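PDB 3N8H: pantothenate synthetase from Francisella tularensis subsp. tularensis, which probably catalyses the ATP-dependent condensation of pantoate with beta-alanine to pantothenate, passing through a pantoyl-adenylate intermediate. Local coordinates for residues G33-H36 with N37-S41; P67-Y70 with Q71-N75; Q76-Q79 with D80-I83; E151-Y154 with Q155-M158. All blocks are in the same frame, centred on the assembly; numbering follows the deposited sequence.

Contact 1 (G33-H36 with N37-S41); sequences GALH and NGHIS. With AMP (adenosine monophosphate), chain D.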
# COMPACT_ATOMS: atom_id res chain seq x y z
N GLY A 33 -19.48 8.68 7.95
CA GLY A 33 -20.88 9.08 7.98
C GLY A 33 -21.38 9.35 9.39
O GLY A 33 -20.58 9.40 10.33
N ALA A 34 -22.70 9.52 9.54
CA ALA A 34 -23.32 9.80 10.86
C ALA A 34 -22.67 11.03 11.50
O ALA A 34 -22.15 10.99 12.63
CB ALA A 34 -23.22 8.59 11.78
N LEU A 35 -22.71 12.13 10.76
CA LEU A 35 -21.90 13.31 11.02
C LEU A 35 -22.27 14.09 12.27
O LEU A 35 -23.43 14.42 12.51
CB LEU A 35 -21.98 14.25 9.82
CG LEU A 35 -21.52 13.63 8.51
CD1 LEU A 35 -21.80 14.58 7.35
CD2 LEU A 35 -20.05 13.29 8.60
N HIS A 36 -21.27 14.43 13.06
CA HIS A 36 -21.49 15.24 14.23
C HIS A 36 -20.59 16.49 14.20
O HIS A 36 -19.83 16.73 13.25
CB HIS A 36 -21.22 14.40 15.47
CG HIS A 36 -19.89 13.71 15.45
ND1 HIS A 36 -18.70 14.41 15.50
CD2 HIS A 36 -19.57 12.40 15.37
CE1 HIS A 36 -17.70 13.54 15.47
NE2 HIS A 36 -18.20 12.32 15.39
N ASN A 37 -20.72 17.30 15.24
CA ASN A 37 -19.97 18.53 15.35
C ASN A 37 -18.45 18.33 15.26
O ASN A 37 -17.72 19.23 14.83
CB ASN A 37 -20.38 19.30 16.61
CG ASN A 37 -21.71 20.02 16.44
OD1 ASN A 37 -22.19 20.21 15.33
ND2 ASN A 37 -22.30 20.44 17.55
N GLY A 38 -17.99 17.14 15.65
CA GLY A 38 -16.60 16.78 15.44
C GLY A 38 -16.29 16.87 13.96
O GLY A 38 -15.42 17.63 13.52
N HIS A 39 -17.03 16.11 13.16
CA HIS A 39 -16.82 16.16 11.71
C HIS A 39 -17.02 17.57 11.18
O HIS A 39 -16.31 18.02 10.26
CB HIS A 39 -17.80 15.25 10.98
CG HIS A 39 -17.71 13.81 11.38
ND1 HIS A 39 -18.74 13.15 12.02
CD2 HIS A 39 -16.72 12.89 11.22
CE1 HIS A 39 -18.39 11.89 12.23
NE2 HIS A 39 -17.17 11.71 11.75
N ILE A 40 -18.00 18.27 11.73
CA ILE A 40 -18.35 19.56 11.19
C ILE A 40 -17.20 20.55 11.36
O ILE A 40 -16.96 21.40 10.49
CB ILE A 40 -19.62 20.10 11.84
CG1 ILE A 40 -20.83 19.26 11.40
CG2 ILE A 40 -19.83 21.56 11.48
CD1 ILE A 40 -22.16 19.68 12.08
N SER A 41 -16.43 20.41 12.45
CA SER A 41 -15.35 21.35 12.68
C SER A 41 -14.27 21.12 11.65
O SER A 41 -13.67 22.07 11.15
CB SER A 41 -14.79 21.23 14.10
OG SER A 41 -14.22 19.96 14.31
P AMP D . -14.83 8.78 11.90
O1P AMP D . -16.01 9.18 11.02
O2P AMP D . -15.12 8.58 13.36
O3P AMP D . -14.02 7.67 11.32
O5' AMP D . -13.95 10.14 11.96
C5' AMP D . -13.65 10.90 10.79
C4' AMP D . -12.68 12.01 11.13
O4' AMP D . -13.30 12.89 12.12
C3' AMP D . -11.35 11.52 11.74
O3' AMP D . -10.28 12.38 11.33
C2' AMP D . -11.61 11.69 13.23
O2' AMP D . -10.46 11.78 14.06
C1' AMP D . -12.44 12.97 13.25
N9 AMP D . -13.20 13.13 14.49
C8 AMP D . -14.01 12.20 15.05
N7 AMP D . -14.53 12.66 16.22
C5 AMP D . -14.02 13.90 16.43
C6 AMP D . -14.16 14.94 17.48
N6 AMP D . -14.95 14.70 18.54
N1 AMP D . -13.49 16.10 17.34
C2 AMP D . -12.68 16.29 16.27
N3 AMP D . -12.51 15.40 15.27
C4 AMP D . -13.15 14.20 15.29
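His36 and His39 lie against each other as a face-to-face stack, their ring centroids 3.9 Å apart and the planes inclined by 30°. The closest atoms of the two rings are His36 NE2 and His39 CE1, at 3.2 Å. On the opposite face of the His39 ring sits a methyl of Leu35: CD2 makes a CH-pi contact 3.9 Å from the centroid, offset toward the rim. The His39 imidazole is thus sandwiched between an aromatic ring and an aliphatic branch.

The hydrogen bonds wrap the first turn of helix 37-49. His36 is its N-cap, and its side chain is turned back on the backbone with CG between N and the carbonyl carbon (chi1 52°), a fold that brings ND1 within 2.8 Å of Gly38 N for a weak, bent capping bond. In return, His36 N donates to His39 ND1 over 3.0 Å, almost exactly in the ring plane, which completes a capping box. Ile40 N closes the turn on His36 O. This HNGH sequence is the HIGH-type motif of the nucleotidyltransferase-like HUP families, formed where the loop after strand 26-31 enters the helix.

AMP is met by the edges of both rings and by the backbone of Gly38. His39, the predicted proton donor, gives its NE2 hydrogen to AMP O1P at 2.9 Å, while His36 CE1 meets the adenine at N7, 3.4 Å away. Gly38 CA lies 3.7 Å from adenine C6, so backbone without a side chain borders the base there. Ser189, from another loop, touches the side chains of both histidines.

Contact 2 (P67-Y70 with Q71-N75); sequences PNDY and QTYPN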
# COMPACT_ATOMS: atom_id res chain seq x y z
N PRO A 67 -17.66 -7.75 14.60
CA PRO A 67 -18.80 -7.82 13.67
C PRO A 67 -20.00 -7.03 14.15
O PRO A 67 -20.68 -6.35 13.36
CB PRO A 67 -19.12 -9.33 13.61
CG PRO A 67 -17.87 -10.00 14.00
CD PRO A 67 -17.17 -9.08 14.98
N ASN A 68 -20.28 -7.13 15.44
CA ASN A 68 -21.45 -6.44 16.00
C ASN A 68 -21.29 -4.93 15.87
O ASN A 68 -22.23 -4.19 15.53
CB ASN A 68 -21.67 -6.84 17.45
CG ASN A 68 -23.06 -6.46 17.95
OD1 ASN A 68 -24.08 -6.90 17.38
ND2 ASN A 68 -23.11 -5.65 19.00
N ASP A 69 -20.08 -4.47 16.15
CA ASP A 69 -19.77 -3.06 15.94
C ASP A 69 -20.12 -2.65 14.51
O ASP A 69 -20.78 -1.62 14.29
CB ASP A 69 -18.29 -2.81 16.23
CG ASP A 69 -17.92 -1.34 16.13
OD1 ASP A 69 -18.81 -0.48 16.35
OD2 ASP A 69 -16.75 -1.05 15.80
N TYR A 70 -19.71 -3.45 13.53
CA TYR A 70 -20.00 -3.14 12.14
C TYR A 70 -21.50 -3.14 11.87
O TYR A 70 -22.01 -2.23 11.22
CB TYR A 70 -19.30 -4.12 11.20
CG TYR A 70 -19.49 -3.84 9.73
CD1 TYR A 70 -18.86 -2.75 9.11
CD2 TYR A 70 -20.27 -4.68 8.93
CE1 TYR A 70 -19.03 -2.50 7.75
CE2 TYR A 70 -20.44 -4.44 7.57
CZ TYR A 70 -19.82 -3.35 6.98
OH TYR A 70 -19.99 -3.12 5.63
N GLN A 71 -22.19 -4.16 12.35
CA GLN A 71 -23.62 -4.30 12.11
C GLN A 71 -24.42 -3.11 12.64
O GLN A 71 -25.34 -2.62 11.99
CB GLN A 71 -24.16 -5.58 12.75
CG GLN A 71 -23.49 -6.86 12.29
CD GLN A 71 -24.17 -8.08 12.89
OE1 GLN A 71 -25.39 -8.24 12.77
NE2 GLN A 71 -23.40 -8.94 13.56
N THR A 72 -24.06 -2.64 13.83
CA THR A 72 -24.76 -1.56 14.48
C THR A 72 -24.20 -0.17 14.18
O THR A 72 -24.74 0.81 14.67
CB THR A 72 -24.73 -1.75 16.02
OG1 THR A 72 -23.36 -1.80 16.47
CG2 THR A 72 -25.47 -3.04 16.44
N TYR A 73 -23.12 -0.08 13.41
CA TYR A 73 -22.50 1.23 13.22
C TYR A 73 -23.54 2.23 12.69
O TYR A 73 -24.33 1.90 11.81
CB TYR A 73 -21.30 1.16 12.27
CG TYR A 73 -20.49 2.43 12.37
CD1 TYR A 73 -19.61 2.62 13.43
CD2 TYR A 73 -20.65 3.47 11.46
CE1 TYR A 73 -18.88 3.79 13.56
CE2 TYR A 73 -19.92 4.65 11.57
CZ TYR A 73 -19.03 4.80 12.63
OH TYR A 73 -18.30 5.97 12.75
N PRO A 74 -23.55 3.46 13.24
CA PRO A 74 -24.70 4.31 12.87
C PRO A 74 -24.78 4.65 11.39
O PRO A 74 -23.77 4.93 10.72
CB PRO A 74 -24.48 5.57 13.71
CG PRO A 74 -23.73 5.09 14.91
CD PRO A 74 -22.82 3.97 14.40
N ASN A 75 -26.01 4.64 10.88
CA ASN A 75 -26.26 4.89 9.48
C ASN A 75 -27.38 5.92 9.33
O ASN A 75 -28.47 5.72 9.87
CB ASN A 75 -26.63 3.58 8.78
CG ASN A 75 -27.03 3.78 7.35
OD1 ASN A 75 -26.22 3.62 6.44
ND2 ASN A 75 -28.29 4.17 7.15
O HOH W 1 -21.22 0.45 16.25
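Thr72 leans back over the turn before it, onto the carbonyl of Asn68. Thr72 CB is 3.5 Å from Asn68 O. The methyl CG2 passes alongside the same oxygen and also reaches toward the Asn68 side chain, 4.2 Å from its OD1. The hydroxyl does the polar work: with OG1 tucked between the backbone N and the carbonyl carbon (chi1 58°), it donates to Asn68 O over 2.8 Å, coming in tilted 31° from the carbonyl plane. Asn68 O also takes the main-chain hydrogen of Thr72, which arrives nearly along the C=O axis, so one oxygen is gripped twice by one residue.

OG1 also accepts from a water, which donates as well to Asp69 OD1 at 2.6 Å. The second carboxylate oxygen, Asp69 OD2, has its stronger partner in Arg190, through a salt bridge.

Gln71 lies along the carbonyl of Pro67. Its N bonds to Pro67 O at 2.8 Å and its CG presses against that oxygen, before the chain runs on extended. Tyr73 N donates to Tyr70 O over 3.3 Å, from well above the carbonyl plane, and the Tyr73 ring packs edge-to-face with Phe64.

Near the end of this short helix, then, the Thr72 hydroxyl both gives and accepts, and the bridging water ties it to a carboxylate already paired with an arginine of the predicted ATP site.

Contact 3 (Q76-Q79 with D80-I83); sequences QLQQ and DIQI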
# COMPACT_ATOMS: atom_id res chain seq x y z
N GLN A 76 -27.11 7.03 8.63
CA GLN A 76 -28.09 8.12 8.44
C GLN A 76 -27.71 9.02 7.25
O GLN A 76 -27.44 10.22 7.40
CB GLN A 76 -28.19 8.96 9.72
CG GLN A 76 -26.83 9.31 10.29
CD GLN A 76 -26.89 10.34 11.40
OE1 GLN A 76 -26.44 11.48 11.23
NE2 GLN A 76 -27.42 9.94 12.54
N LEU A 77 -27.69 8.43 6.06
CA LEU A 77 -27.18 9.11 4.87
C LEU A 77 -27.98 10.38 4.53
O LEU A 77 -27.39 11.42 4.18
CB LEU A 77 -27.16 8.13 3.67
CG LEU A 77 -26.69 8.63 2.30
CD1 LEU A 77 -25.29 9.28 2.34
CD2 LEU A 77 -26.76 7.50 1.27
N GLN A 78 -29.29 10.32 4.67
CA GLN A 78 -30.09 11.51 4.32
C GLN A 78 -29.77 12.69 5.25
O GLN A 78 -29.64 13.83 4.80
CB GLN A 78 -31.59 11.21 4.28
CG GLN A 78 -32.01 10.27 3.14
CD GLN A 78 -31.31 10.59 1.81
OE1 GLN A 78 -31.53 11.64 1.22
NE2 GLN A 78 -30.48 9.65 1.34
N GLN A 79 -29.63 12.40 6.54
CA GLN A 79 -29.28 13.45 7.49
C GLN A 79 -27.87 14.00 7.19
O GLN A 79 -27.64 15.21 7.23
CB GLN A 79 -29.40 12.92 8.92
CG GLN A 79 -28.44 13.55 9.91
CD GLN A 79 -29.03 14.74 10.65
OE1 GLN A 79 -28.97 14.80 11.88
NE2 GLN A 79 -29.59 15.68 9.90
N ASP A 80 -26.95 13.09 6.87
CA ASP A 80 -25.58 13.46 6.53
C ASP A 80 -25.54 14.38 5.30
O ASP A 80 -24.83 15.41 5.26
CB ASP A 80 -24.73 12.21 6.26
CG ASP A 80 -24.48 11.36 7.52
OD1 ASP A 80 -24.73 11.83 8.66
OD2 ASP A 80 -24.01 10.20 7.34
N ILE A 81 -26.31 14.00 4.29
CA ILE A 81 -26.41 14.81 3.08
C ILE A 81 -26.92 16.21 3.39
O ILE A 81 -26.33 17.20 2.94
CB ILE A 81 -27.27 14.13 2.00
CG1 ILE A 81 -26.52 12.95 1.39
CG2 ILE A 81 -27.67 15.13 0.91
CD1 ILE A 81 -27.36 12.05 0.52
N GLN A 82 -27.99 16.31 4.18
CA GLN A 82 -28.50 17.62 4.60
C GLN A 82 -27.45 18.49 5.32
O GLN A 82 -27.35 19.70 5.07
CB GLN A 82 -29.75 17.48 5.48
CG GLN A 82 -31.03 17.19 4.73
CD GLN A 82 -32.21 17.15 5.69
OE1 GLN A 82 -32.09 16.64 6.80
NE2 GLN A 82 -33.36 17.70 5.26
N ILE A 83 -26.69 17.86 6.22
CA ILE A 83 -25.63 18.57 6.93
C ILE A 83 -24.59 19.15 5.98
O ILE A 83 -24.25 20.33 6.04
CB ILE A 83 -24.94 17.64 7.93
CG1 ILE A 83 -25.82 17.46 9.17
CG2 ILE A 83 -23.60 18.21 8.35
CD1 ILE A 83 -25.98 16.05 9.59
O HOH W 2 -24.56 7.53 7.47
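Gln76 O, Leu77 O, Gln78 O and Gln79 O each receive the amide hydrogen of the residue four further on, Asp80 to Ile83, in a regular first stretch of helix 77-86 with Gln76 as its N-cap.

Asp80 carries the polar side of the turn. Its CG is anti to the carbonyl carbon (chi1 -69°), which folds the carboxylate back toward the N-terminal end, with CG 3.2 Å from Gln76 O. A water joins the two residues: it accepts from Gln76 N at 2.8 Å and donates to Asp80 OD2 at 2.7 Å. The aliphatic part of Gln76 lies against the carboxylate too, its CG 3.7 Å from Asp80 OD1. Both oxygens have further partners beyond the helix, OD2 taking the hydrogen of Ala34 N and OD1 that of Leu35 N.

One apolar pair, Leu77 and Ile81, meets methyl to methyl, CD1 to CD1 at 3.9 Å. Separately, the Ile83 CD1 methyl lies against the amide of Gln79, but torsions of both residues are unusual, so the closeness is doubtful.

Helix 77-86 is part of the connection between the adjacent parallel strands 52-57 and 91-93, a beta-alpha-beta crossover of the Rossmann-like fold. From its first turn, the Asp80 carboxylate grips successive backbone amides of the predicted ATP-binding loop just ahead of the HIGH-type motif, consistent with a second-shell role.

Contact 4 (E151-Y154 with Q155-M158); sequences EKDY and QQVM. With PRO (proline), chain C; AMP (adenosine monophosphate), chain D.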
# COMPACT_ATOMS: atom_id res chain seq x y z
N GLU A 151 -7.53 15.04 16.03
CA GLU A 151 -6.56 14.61 17.03
C GLU A 151 -7.06 13.44 17.90
O GLU A 151 -6.27 12.65 18.45
CB GLU A 151 -6.20 15.81 17.90
CG GLU A 151 -5.25 15.50 19.03
CD GLU A 151 -5.10 16.69 19.94
OE1 GLU A 151 -5.74 16.71 21.01
OE2 GLU A 151 -4.34 17.61 19.57
N LYS A 152 -8.38 13.33 18.04
CA LYS A 152 -8.94 12.28 18.90
C LYS A 152 -8.43 10.89 18.53
O LYS A 152 -8.23 10.05 19.41
CB LYS A 152 -10.46 12.28 18.82
CG LYS A 152 -11.09 11.46 19.93
CD LYS A 152 -12.58 11.34 19.76
CE LYS A 152 -12.91 10.16 18.91
NZ LYS A 152 -14.25 10.34 18.29
N ASP A 153 -8.29 10.63 17.24
CA ASP A 153 -7.76 9.36 16.78
C ASP A 153 -6.25 9.55 16.56
O ASP A 153 -5.75 9.66 15.42
CB ASP A 153 -8.49 8.95 15.52
CG ASP A 153 -9.98 8.79 15.76
OD1 ASP A 153 -10.37 7.75 16.34
OD2 ASP A 153 -10.76 9.70 15.37
N TYR A 154 -5.54 9.64 17.68
CA TYR A 154 -4.13 10.07 17.67
C TYR A 154 -3.19 9.16 16.89
O TYR A 154 -2.32 9.62 16.11
CB TYR A 154 -3.61 10.18 19.11
CG TYR A 154 -2.39 11.05 19.22
CD1 TYR A 154 -2.52 12.44 19.28
CD2 TYR A 154 -1.11 10.50 19.26
CE1 TYR A 154 -1.41 13.26 19.38
CE2 TYR A 154 0.02 11.31 19.37
CZ TYR A 154 -0.14 12.69 19.43
OH TYR A 154 0.96 13.51 19.53
N GLN A 155 -3.32 7.87 17.15
CA GLN A 155 -2.48 6.88 16.46
C GLN A 155 -2.77 6.87 14.95
O GLN A 155 -1.85 6.83 14.12
CB GLN A 155 -2.70 5.52 17.06
CG GLN A 155 -2.05 5.36 18.42
CD GLN A 155 -2.51 4.07 19.10
OE1 GLN A 155 -3.63 4.00 19.64
NE2 GLN A 155 -1.66 3.05 19.05
N GLN A 156 -4.06 6.93 14.62
CA GLN A 156 -4.51 7.11 13.24
C GLN A 156 -3.76 8.28 12.55
O GLN A 156 -3.26 8.13 11.44
CB GLN A 156 -6.01 7.41 13.21
CG GLN A 156 -6.53 7.69 11.81
CD GLN A 156 -8.00 7.51 11.69
OE1 GLN A 156 -8.49 6.39 11.53
NE2 GLN A 156 -8.74 8.61 11.79
N VAL A 157 -3.72 9.44 13.20
CA VAL A 157 -2.99 10.58 12.62
C VAL A 157 -1.53 10.25 12.31
O VAL A 157 -1.05 10.47 11.19
CB VAL A 157 -3.03 11.82 13.54
CG1 VAL A 157 -2.04 12.87 13.06
CG2 VAL A 157 -4.43 12.41 13.60
N MSE A 158 -0.82 9.71 13.31
CA MSE A 158 0.60 9.37 13.18
C MSE A 158 0.81 8.36 12.06
O MSE A 158 1.72 8.50 11.24
CB MSE A 158 1.14 8.79 14.50
CG MSE A 158 1.04 9.73 15.68
SE MSE A 158 1.84 8.97 17.31
CE MSE A 158 3.65 8.59 16.65
N PRO C . -13.25 5.83 13.61
CA PRO C . -12.71 4.70 12.86
C PRO C . -13.33 3.39 13.37
O PRO C . -14.03 3.40 14.39
CB PRO C . -11.22 4.75 13.19
CG PRO C . -10.95 6.21 13.41
CD PRO C . -12.20 6.77 14.05
P AMP D . -14.83 8.78 11.90
O1P AMP D . -16.01 9.18 11.02
O2P AMP D . -15.12 8.58 13.36
O3P AMP D . -14.02 7.67 11.32
O5' AMP D . -13.95 10.14 11.96
C5' AMP D . -13.65 10.90 10.79
C4' AMP D . -12.68 12.01 11.13
O4' AMP D . -13.30 12.89 12.12
C3' AMP D . -11.35 11.52 11.74
O3' AMP D . -10.28 12.38 11.33
C2' AMP D . -11.61 11.69 13.23
O2' AMP D . -10.46 11.78 14.06
C1' AMP D . -12.44 12.97 13.25
N9 AMP D . -13.20 13.13 14.49
C8 AMP D . -14.01 12.20 15.05
N7 AMP D . -14.53 12.66 16.22
C5 AMP D . -14.02 13.90 16.43
C6 AMP D . -14.16 14.94 17.48
N6 AMP D . -14.95 14.70 18.54
N1 AMP D . -13.49 16.10 17.34
C2 AMP D . -12.68 16.29 16.27
N3 AMP D . -12.51 15.40 15.27
C4 AMP D . -13.15 14.20 15.29
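Tyr154 lies against the selenium end of Met158, a selenomethionine, with its CE2 corner 3.6 Å from Met158 SE. The selenium is oblique to the ring, 4.7 Å from its centroid: a Met-aromatic contact. Tyr154 reaches it with CG anti to the backbone N (chi1 -159°). Phe242 meets the same tyrosine ring steeply, with planes about 80° apart.

Asp153 is the N-cap of the helix; its carbonyl O takes Val157 N at 3.0 Å, and Tyr154 O takes Met158 N likewise. The Asp153 side chain is directed to the ligands instead of capping. OD2 accepts from the ribose hydroxyl AMP O2' in a very short bond of 2.5 Å. OD1 packs closely on a carbon of the bound proline (PRO), 3.1 Å from CD, and Gln156 OE1 does so at CG, its polar partner being a glycerol, probably from the crystallisation liquor. Gln156 CB packs 3.7 Å from Asp153 CB. Lys152 NZ sits 3.1 Å from adenine N7, held by Leu187 O and Ser188 OG.

Here the loop after strand 146-150 enters helix 154-166 at the C-terminal edge of the parallel sheet, the usual nucleotide site of a Rossmann-like fold, with a bound proline beside it, probably in the pantoate pocket.

Overall arrangement
From the N terminus, strand 26-31 runs into contact 1, where the loop turns into helix 37-49. After strand 52-57 the chain reaches contact 2, on and after the short helix 67-72, which runs directly into contact 3 at the start of helix 77-86. This brings the chain back to contact 1: Pro74 packs on Ala34, and Asp80 holds the 34-35 backbone. Contact 4 follows much later, after strand 146-150, which lies beside 26-31 in the parallel sheet. Each is a local turn, and they run in series without nesting or crossing. Contacts 1 and 4, nearest atoms about 5 Å apart, do not touch but share AMP, so the nucleotide bridges the two strand-to-helix junctions.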